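PDB 1H12: endo-1,4-beta-xylanase from Pseudoalteromonas haloplanktis, which hydrolyses internal beta-1,4-xylosidic linkages of xylan as a cold-adapted family 8 glycoside hydrolase, and may also cleave beta-1,4-glucans such as cellulose. Local coordinates for residues Ile195-Asp200 with Leu255-Gly260; Lys182-Gln187 with Arg226-Lys231. One frame throughout, in Å; residues are numbered along the deposited sequence.

The two contacts are neighbours on the same side of the chain's centre, their own centres about 12 Å apart. Along the chain their segments alternate, 182-187, 195-200, 226-231 and 255-260, so the two contacts cross along the chain, neither lying wholly within the span of the other. They meet at Glu185, whose OE1 lies 2.8 Å from Asn197 N, a probable hydrogen bond joining the hairpin of contact 2 to the loop of contact 1. Contact 1 joins two long loops and is partly buried; contact 2 sets the hairpin on a helix at the surface. Neither includes any of the residues lining the xylose pocket (Gln327, Gly341, Glu342, Tyr378 and Asn382), and both are structural packing.

Contact 1: Ile195-Asp200 with Leu255-Gly260; sequences IDNLTD and LSRLDG
Thr199 and Ser256 face each other as an antiparallel hydrogen-bonded pair, a single beta bridge between two loops. Thr199 N donates to Ser256 O at 2.9 Å, almost straight (175°), and Ser256 N returns the bond to Thr199 O at 3.0 Å. Around this bridge side chains pack closely: Thr199 CG2 comes to 3.6 Å of Ser256 O, Leu198 CD1 meets Leu255 CB, and Leu258 CD2 rests 4.0 Å from Thr199 CB. Ser256 OG bonds to Arg257 O, which also accepts Gly260 N to close a type I turn.

Toward solvent the contact becomes polar and partly water-mediated. A bend at chi2 (-58°) swings the Arg257 chain across the Asn197 side chain at about a right angle, and NH1 donates to Asn197 O at 2.9 Å from well above the carbonyl plane. The same NH1 also gives a bond to a water held by Asp196 O. With CG opposite its own backbone N (chi1 -170°), Asn197 presents OD1 to Leu258 N at 3.1 Å. An alanine in place of Arg257 would be likely to leave Asn197 O and the bridging water without this donor, and the Asn197 amide without the chain it crosses.

Thr199 OG1 is hydrogen-bonded to Ile189 O and His204, while Leu258 and Thr199 pack on Ile188 of strand 188-189 and Gly260 O bonds to His239 of helix 219-243.

Contact 2: Lys182-Gln187 with Arg226-Lys231; sequences KLMENQ and RQVATK
Gln187 lies obliquely across Val228, its CB 3.9 Å from Val228 CG2, and its amide reaches the helix surface between Gln227 and Lys231, two residues one turn apart. Each end of that amide has its own partner. Lys231 NZ donates to Gln187 OE1 at 2.7 Å, in the carbonyl plane and on a lone pair; Gln187 NE2 donates to Gln227 OE1 at 2.9 Å, again on a lone pair, with the two amide planes 70° apart. The pair of bonds fixes which way round the Gln187 amide sits. Extended throughout beyond CG, the Lys231 chain also brings NZ within 3.3 Å of Asn186 O, a weak bond. Met184 CE and Val228 CG1 meet tip to tip at 3.8 Å. A water separately donates to both Gln187 O and Val228 O, tying the hairpin backbone to the helix backbone.

Asn186 and Gln187, both with left-handed backbone angles, make the two-residue turn of the beta hairpin formed by strands 184-185 and 188-189. This hairpin follows helix 168-182 and sets its turn against helix 219-243, where Met184 also packs on Tyr224 and Trp225, while Val228 reaches Tyr209 of helix 206-215.

Contact 1: Ile195-Asp200 with Leu255-Gly260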
ATOM      1  N   ILE A 195      17.752  -5.027 -11.085  1.00 11.03           N
ATOM      2  CA  ILE A 195      18.724  -4.499 -10.138  1.00 11.20           C
ATOM      3  C   ILE A 195      18.742  -5.400  -8.926  1.00 10.44           C
ATOM      4  O   ILE A 195      17.684  -5.741  -8.403  1.00 11.36           O
ATOM      5  CB  ILE A 195      18.382  -3.058  -9.689  1.00 11.99           C
ATOM      6  CG1 ILE A 195      18.108  -2.157 -10.873  1.00 12.76           C
ATOM      7  CG2 ILE A 195      19.489  -2.536  -8.795  1.00 12.28           C
ATOM      8  CD1 ILE A 195      17.582  -0.783 -10.484  1.00 14.95           C
ATOM      9  N   ASP A 196      19.923  -5.859  -8.511  1.00 11.33           N
ATOM     10  CA  ASP A 196      20.042  -6.701  -7.331  1.00 11.41           C
ATOM     11  C   ASP A 196      20.433  -5.895  -6.112  1.00 10.60           C
ATOM     12  O   ASP A 196      20.792  -4.740  -6.185  1.00 11.15           O
ATOM     13  CB  ASP A 196      21.047  -7.828  -7.627  1.00 12.50           C
ATOM     14  CG  ASP A 196      20.572  -8.772  -8.638  1.00 15.59           C
ATOM     15  OD1 ASP A 196      19.377  -8.862  -9.015  1.00 15.08           O
ATOM     16  OD2 ASP A 196      21.426  -9.547  -9.147  1.00 22.90           O
ATOM     17  N   ASN A 197      20.289  -6.518  -4.960  1.00 11.04           N
ATOM     18  CA  ASN A 197      20.568  -5.868  -3.666  1.00 11.30           C
ATOM     19  C   ASN A 197      19.760  -4.597  -3.543  1.00 10.03           C
ATOM     20  O   ASN A 197      20.289  -3.572  -3.084  1.00 11.21           O
ATOM     21  CB  ASN A 197      22.033  -5.665  -3.448  1.00 11.71           C
ATOM     22  CG  ASN A 197      22.372  -5.237  -2.047  1.00 13.39           C
ATOM     23  OD1 ASN A 197      21.646  -5.571  -1.082  1.00 13.87           O
ATOM     24  ND2 ASN A 197      23.501  -4.562  -1.874  1.00 15.16           N
ATOM     25  N   LEU A 198      18.477  -4.642  -3.870  1.00  9.67           N
ATOM     26  CA  LEU A 198      17.656  -3.430  -3.812  1.00  9.16           C
ATOM     27  C   LEU A 198      16.207  -3.731  -3.470  1.00  8.58           C
ATOM     28  O   LEU A 198      15.549  -4.537  -4.185  1.00  9.46           O
ATOM     29  CB  LEU A 198      17.744  -2.668  -5.119  1.00  9.01           C
ATOM     30  CG  LEU A 198      17.053  -1.318  -5.138  1.00  9.39           C
ATOM     31  CD1 LEU A 198      17.729  -0.382  -4.163  1.00  9.25           C
ATOM     32  CD2 LEU A 198      17.025  -0.743  -6.562  1.00 10.07           C
ATOM     33  N   THR A 199      15.721  -3.126  -2.432  1.00  8.22           N
ATOM     34  CA  THR A 199      14.328  -3.218  -2.079  1.00  7.76           C
ATOM     35  C   THR A 199      13.795  -1.801  -1.818  1.00  7.77           C
ATOM     36  O   THR A 199      14.533  -0.827  -1.820  1.00  8.47           O
ATOM     37  CB  THR A 199      14.100  -4.196  -0.937  1.00  8.00           C
ATOM     38  OG1 THR A 199      12.709  -4.508  -0.783  1.00  8.46           O
ATOM     39  CG2 THR A 199      14.613  -3.677   0.400  1.00  9.54           C
ATOM     40  N   ASP A 200      12.489  -1.720  -1.639  1.00  7.96           N
ATOM     41  CA  ASP A 200      11.767  -0.467  -1.352  1.00  7.48           C
ATOM     42  C   ASP A 200      11.020  -0.748  -0.083  1.00  6.68           C
ATOM     43  O   ASP A 200      10.121  -1.598  -0.084  1.00  7.36           O
ATOM     44  CB  ASP A 200      10.878  -0.154  -2.544  1.00  7.60           C
ATOM     45  CG  ASP A 200      10.060   1.091  -2.429  1.00  7.56           C
ATOM     46  OD1 ASP A 200       9.587   1.445  -1.364  1.00  7.98           O
ATOM     47  OD2 ASP A 200       9.871   1.748  -3.540  1.00  8.33           O
ATOM     48  N   LEU A 255      14.401   3.860  -0.891  1.00  7.34           N
ATOM     49  CA  LEU A 255      15.116   2.674  -1.293  1.00  7.33           C
ATOM     50  C   LEU A 255      16.072   2.224  -0.197  1.00  7.88           C
ATOM     51  O   LEU A 255      16.611   3.032   0.562  1.00  8.54           O
ATOM     52  CB  LEU A 255      15.916   2.908  -2.588  1.00  8.51           C
ATOM     53  CG  LEU A 255      15.059   3.158  -3.822  1.00  8.30           C
ATOM     54  CD1 LEU A 255      15.928   3.533  -4.996  1.00  9.86           C
ATOM     55  CD2 LEU A 255      14.188   1.951  -4.170  1.00  9.86           C
ATOM     56  N   SER A 256      16.299   0.901  -0.143  1.00  7.97           N
ATOM     57  CA  SER A 256      17.161   0.289   0.821  1.00  8.46           C
ATOM     58  C   SER A 256      17.915  -0.874   0.217  1.00  8.46           C
ATOM     59  O   SER A 256      17.390  -1.592  -0.666  1.00  8.87           O
ATOM     60  CB  SER A 256      16.302  -0.262   1.994  1.00  9.58           C
ATOM     61  OG  SER A 256      17.053  -0.886   3.017  1.00 11.99           O
ATOM     62  N   ARG A 257      19.101  -1.135   0.716  1.00  8.82           N
ATOM     63  CA  ARG A 257      19.769  -2.396   0.455  1.00  9.26           C
ATOM     64  C   ARG A 257      19.128  -3.503   1.267  1.00 10.34           C
ATOM     65  O   ARG A 257      18.299  -3.254   2.149  1.00 10.53           O
ATOM     66  CB  ARG A 257      21.285  -2.274   0.782  1.00 11.65           C
ATOM     67  CG  ARG A 257      21.922  -1.151   0.011  1.00 12.48           C
ATOM     68  CD  ARG A 257      21.749  -1.367  -1.463  1.00 13.26           C
ATOM     69  NE  ARG A 257      22.544  -0.451  -2.296  1.00 14.61           N
ATOM     70  CZ  ARG A 257      22.560  -0.498  -3.597  1.00 15.79           C
ATOM     71  NH1 ARG A 257      21.827  -1.397  -4.248  1.00 17.49           N
ATOM     72  NH2 ARG A 257      23.285   0.346  -4.307  1.00 19.50           N
ATOM     73  N   LEU A 258      19.510  -4.755   1.002  1.00 10.94           N
ATOM     74  CA  LEU A 258      18.866  -5.897   1.651  1.00 11.54           C
ATOM     75  C   LEU A 258      19.203  -6.040   3.105  1.00 11.34           C
ATOM     76  O   LEU A 258      18.524  -6.735   3.815  1.00 13.38           O
ATOM     77  CB  LEU A 258      19.112  -7.157   0.843  1.00 12.66           C
ATOM     78  CG  LEU A 258      18.592  -7.161  -0.569  1.00 15.81           C
ATOM     79  CD1 LEU A 258      18.656  -8.556  -1.145  1.00 19.75           C
ATOM     80  CD2 LEU A 258      17.276  -6.570  -0.810  1.00 16.50           C
ATOM     81  N   ASP A 259      20.231  -5.316   3.582  1.00 12.36           N
ATOM     82  CA  ASP A 259      20.576  -5.245   4.995  1.00 12.84           C
ATOM     83  C   ASP A 259      19.846  -4.105   5.727  1.00 12.59           C
ATOM     84  O   ASP A 259      20.124  -3.855   6.913  1.00 13.78           O
ATOM     85  CB  ASP A 259      22.070  -5.193   5.205  1.00 14.02           C
ATOM     86  CG  ASP A 259      22.665  -3.926   4.770  1.00 15.36           C
ATOM     87  OD1 ASP A 259      22.007  -3.032   4.171  1.00 13.61           O
ATOM     88  OD2 ASP A 259      23.908  -3.750   4.917  1.00 22.22           O
ATOM     89  N   GLY A 260      18.990  -3.377   5.031  1.00 11.20           N
ATOM     90  CA  GLY A 260      18.259  -2.255   5.581  1.00 10.95           C
ATOM     91  C   GLY A 260      18.921  -0.915   5.411  1.00 10.24           C
ATOM     92  O   GLY A 260      18.342   0.110   5.811  1.00 11.07           O
TER
HETATM   93  O   HOH W   1      22.622  -2.802  -6.759  1.00 28.76           O
HETATM   94  O   HOH W   2      22.580  -5.695   1.563  1.00 19.25           O

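Contact 2: Lys182-Gln187 with Arg226-Lys231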
ATOM      1  N   LYS A 182       9.656 -13.892 -10.295  1.00  8.97           N
ATOM      2  CA  LYS A 182      10.071 -12.708 -10.999  1.00  9.77           C
ATOM      3  C   LYS A 182      10.418 -11.520 -10.137  1.00  9.25           C
ATOM      4  O   LYS A 182      11.131 -10.621 -10.600  1.00 10.50           O
ATOM      5  CB  LYS A 182       8.947 -12.251 -11.980  1.00 10.10           C
ATOM      6  CG  LYS A 182       8.472 -13.315 -12.939  1.00 11.03           C
ATOM      7  CD  LYS A 182       9.487 -13.840 -13.940  1.00 11.74           C
ATOM      8  CE  LYS A 182       8.897 -14.880 -14.851  1.00 12.91           C
ATOM      9  NZ  LYS A 182       9.917 -15.423 -15.783  1.00 15.09           N
ATOM     10  N   LEU A 183       9.877 -11.450  -8.919  1.00  8.51           N
ATOM     11  CA  LEU A 183       9.889 -10.214  -8.138  1.00  8.60           C
ATOM     12  C   LEU A 183      10.548 -10.348  -6.780  1.00  7.95           C
ATOM     13  O   LEU A 183      10.385  -9.467  -5.947  1.00  8.62           O
ATOM     14  CB  LEU A 183       8.487  -9.615  -7.997  1.00  8.60           C
ATOM     15  CG  LEU A 183       7.689  -9.450  -9.311  1.00  8.59           C
ATOM     16  CD1 LEU A 183       6.326  -8.918  -9.005  1.00  9.91           C
ATOM     17  CD2 LEU A 183       8.430  -8.553 -10.267  1.00 10.28           C
ATOM     18  N   MET A 184      11.322 -11.405  -6.562  1.00  8.65           N
ATOM     19  CA  MET A 184      11.979 -11.681  -5.297  1.00  8.86           C
ATOM     20  C   MET A 184      13.482 -11.869  -5.505  1.00  9.49           C
ATOM     21  O   MET A 184      13.933 -12.430  -6.512  1.00 11.40           O
ATOM     22  CB  MET A 184      11.414 -12.932  -4.606  1.00  9.42           C
ATOM     23  CG  MET A 184      10.038 -12.762  -4.041  1.00  9.14           C
ATOM     24  SD  MET A 184      10.241 -11.859  -2.437  1.00 12.21           S
ATOM     25  CE  MET A 184       8.585 -11.722  -1.866  1.00 13.79           C
ATOM     26  N   GLU A 185      14.260 -11.440  -4.544  1.00  9.32           N
ATOM     27  CA  GLU A 185      15.686 -11.810  -4.449  1.00  9.72           C
ATOM     28  C   GLU A 185      15.918 -12.288  -3.032  1.00 10.22           C
ATOM     29  O   GLU A 185      15.751 -11.562  -2.072  1.00 10.63           O
ATOM     30  CB  GLU A 185      16.632 -10.675  -4.745  1.00 10.59           C
ATOM     31  CG  GLU A 185      18.079 -11.180  -4.789  1.00 12.43           C
ATOM     32  CD  GLU A 185      19.123 -10.152  -5.005  1.00 13.84           C
ATOM     33  OE1 GLU A 185      18.894  -8.975  -5.136  1.00 13.25           O
ATOM     34  OE2 GLU A 185      20.317 -10.554  -5.052  1.00 22.08           O
ATOM     35  N   ASN A 186      16.355 -13.538  -2.889  1.00 13.17           N
ATOM     36  CA  ASN A 186      16.639 -14.062  -1.542  1.00 15.58           C
ATOM     37  C   ASN A 186      15.454 -13.838  -0.600  1.00 13.17           C
ATOM     38  O   ASN A 186      15.654 -13.453   0.555  1.00 14.35           O
ATOM     39  CB  ASN A 186      17.944 -13.401  -0.937  1.00 18.10           C
ATOM     40  CG  ASN A 186      19.233 -13.541  -1.834  1.00 23.59           C
ATOM     41  OD1 ASN A 186      19.347 -14.517  -2.621  1.00 27.34           O
ATOM     42  ND2 ASN A 186      20.160 -12.484  -1.773  1.00 27.93           N
ATOM     43  N   GLN A 187      14.211 -14.025  -1.087  1.00 11.45           N
ATOM     44  CA  GLN A 187      13.015 -13.924  -0.257  1.00 10.75           C
ATOM     45  C   GLN A 187      12.729 -12.500   0.232  1.00  9.04           C
ATOM     46  O   GLN A 187      11.970 -12.359   1.149  1.00 10.36           O
ATOM     47  CB  GLN A 187      13.044 -14.936   0.873  1.00 10.90           C
ATOM     48  CG  GLN A 187      12.965 -16.387   0.368  1.00 12.90           C
ATOM     49  CD  GLN A 187      13.052 -17.414   1.436  1.00 13.22           C
ATOM     50  OE1 GLN A 187      13.930 -17.282   2.296  1.00 17.22           O
ATOM     51  NE2 GLN A 187      12.089 -18.289   1.554  1.00 12.63           N
ATOM     52  N   ARG A 226       6.167 -18.042   4.905  1.00  8.89           N
ATOM     53  CA  ARG A 226       6.469 -17.745   6.290  1.00  9.42           C
ATOM     54  C   ARG A 226       7.882 -17.179   6.424  1.00  9.38           C
ATOM     55  O   ARG A 226       8.119 -16.274   7.217  1.00  9.85           O
ATOM     56  CB  ARG A 226       6.382 -19.040   7.107  1.00 11.26           C
ATOM     57  N   GLN A 227       8.833 -17.710   5.648  1.00  9.02           N
ATOM     58  CA  GLN A 227      10.190 -17.230   5.673  1.00  9.17           C
ATOM     59  C   GLN A 227      10.253 -15.797   5.099  1.00  9.47           C
ATOM     60  O   GLN A 227      11.011 -14.959   5.617  1.00 10.12           O
ATOM     61  CB  GLN A 227      11.067 -18.147   4.865  1.00  9.13           C
ATOM     62  CG  GLN A 227      11.271 -19.501   5.570  1.00 10.20           C
ATOM     63  CD  GLN A 227      11.586 -20.626   4.618  1.00  9.79           C
ATOM     64  OE1 GLN A 227      12.015 -20.408   3.487  1.00 11.73           O
ATOM     65  NE2 GLN A 227      11.389 -21.858   5.095  1.00 10.62           N
ATOM     66  N   VAL A 228       9.495 -15.516   4.043  1.00  8.54           N
ATOM     67  CA  VAL A 228       9.428 -14.145   3.514  1.00  8.26           C
ATOM     68  C   VAL A 228       8.928 -13.217   4.615  1.00  8.06           C
ATOM     69  O   VAL A 228       9.439 -12.107   4.787  1.00  8.58           O
ATOM     70  CB  VAL A 228       8.526 -14.096   2.258  1.00  8.17           C
ATOM     71  CG1 VAL A 228       8.320 -12.678   1.795  1.00  8.56           C
ATOM     72  CG2 VAL A 228       9.152 -14.888   1.107  1.00  9.50           C
ATOM     73  N   ALA A 229       7.901 -13.632   5.367  1.00  8.26           N
ATOM     74  CA  ALA A 229       7.393 -12.802   6.455  1.00  8.74           C
ATOM     75  C   ALA A 229       8.471 -12.469   7.480  1.00  9.34           C
ATOM     76  O   ALA A 229       8.638 -11.308   7.871  1.00  9.58           O
ATOM     77  CB  ALA A 229       6.199 -13.460   7.108  1.00  9.38           C
ATOM     78  N   THR A 230       9.208 -13.484   7.926  1.00  9.64           N
ATOM     79  CA  THR A 230      10.241 -13.261   8.907  1.00 11.11           C
ATOM     80  C   THR A 230      11.329 -12.373   8.362  1.00  9.63           C
ATOM     81  O   THR A 230      11.821 -11.457   9.055  1.00 10.67           O
ATOM     82  CB  THR A 230      10.807 -14.632   9.340  1.00 13.01           C
ATOM     83  OG1 THR A 230       9.780 -15.382   9.935  1.00 19.00           O
ATOM     84  CG2 THR A 230      11.974 -14.461  10.341  1.00 15.72           C
ATOM     85  N   LYS A 231      11.748 -12.590   7.129  1.00  9.31           N
ATOM     86  CA  LYS A 231      12.811 -11.800   6.531  1.00  9.31           C
ATOM     87  C   LYS A 231      12.330 -10.365   6.317  1.00  8.85           C
ATOM     88  O   LYS A 231      13.178  -9.454   6.349  1.00  9.39           O
ATOM     89  CB  LYS A 231      13.263 -12.422   5.219  1.00 10.94           C
ATOM     90  CG  LYS A 231      14.204 -13.616   5.431  1.00 15.52           C
ATOM     91  CD  LYS A 231      14.752 -14.127   4.126  1.00 19.49           C
ATOM     92  CE  LYS A 231      15.791 -15.180   4.249  1.00 27.70           C
ATOM     93  NZ  LYS A 231      16.161 -15.795   2.887  1.00 31.41           N
TER
HETATM   94  O   HOH W   3      10.928 -10.535   2.886  1.00  9.16           O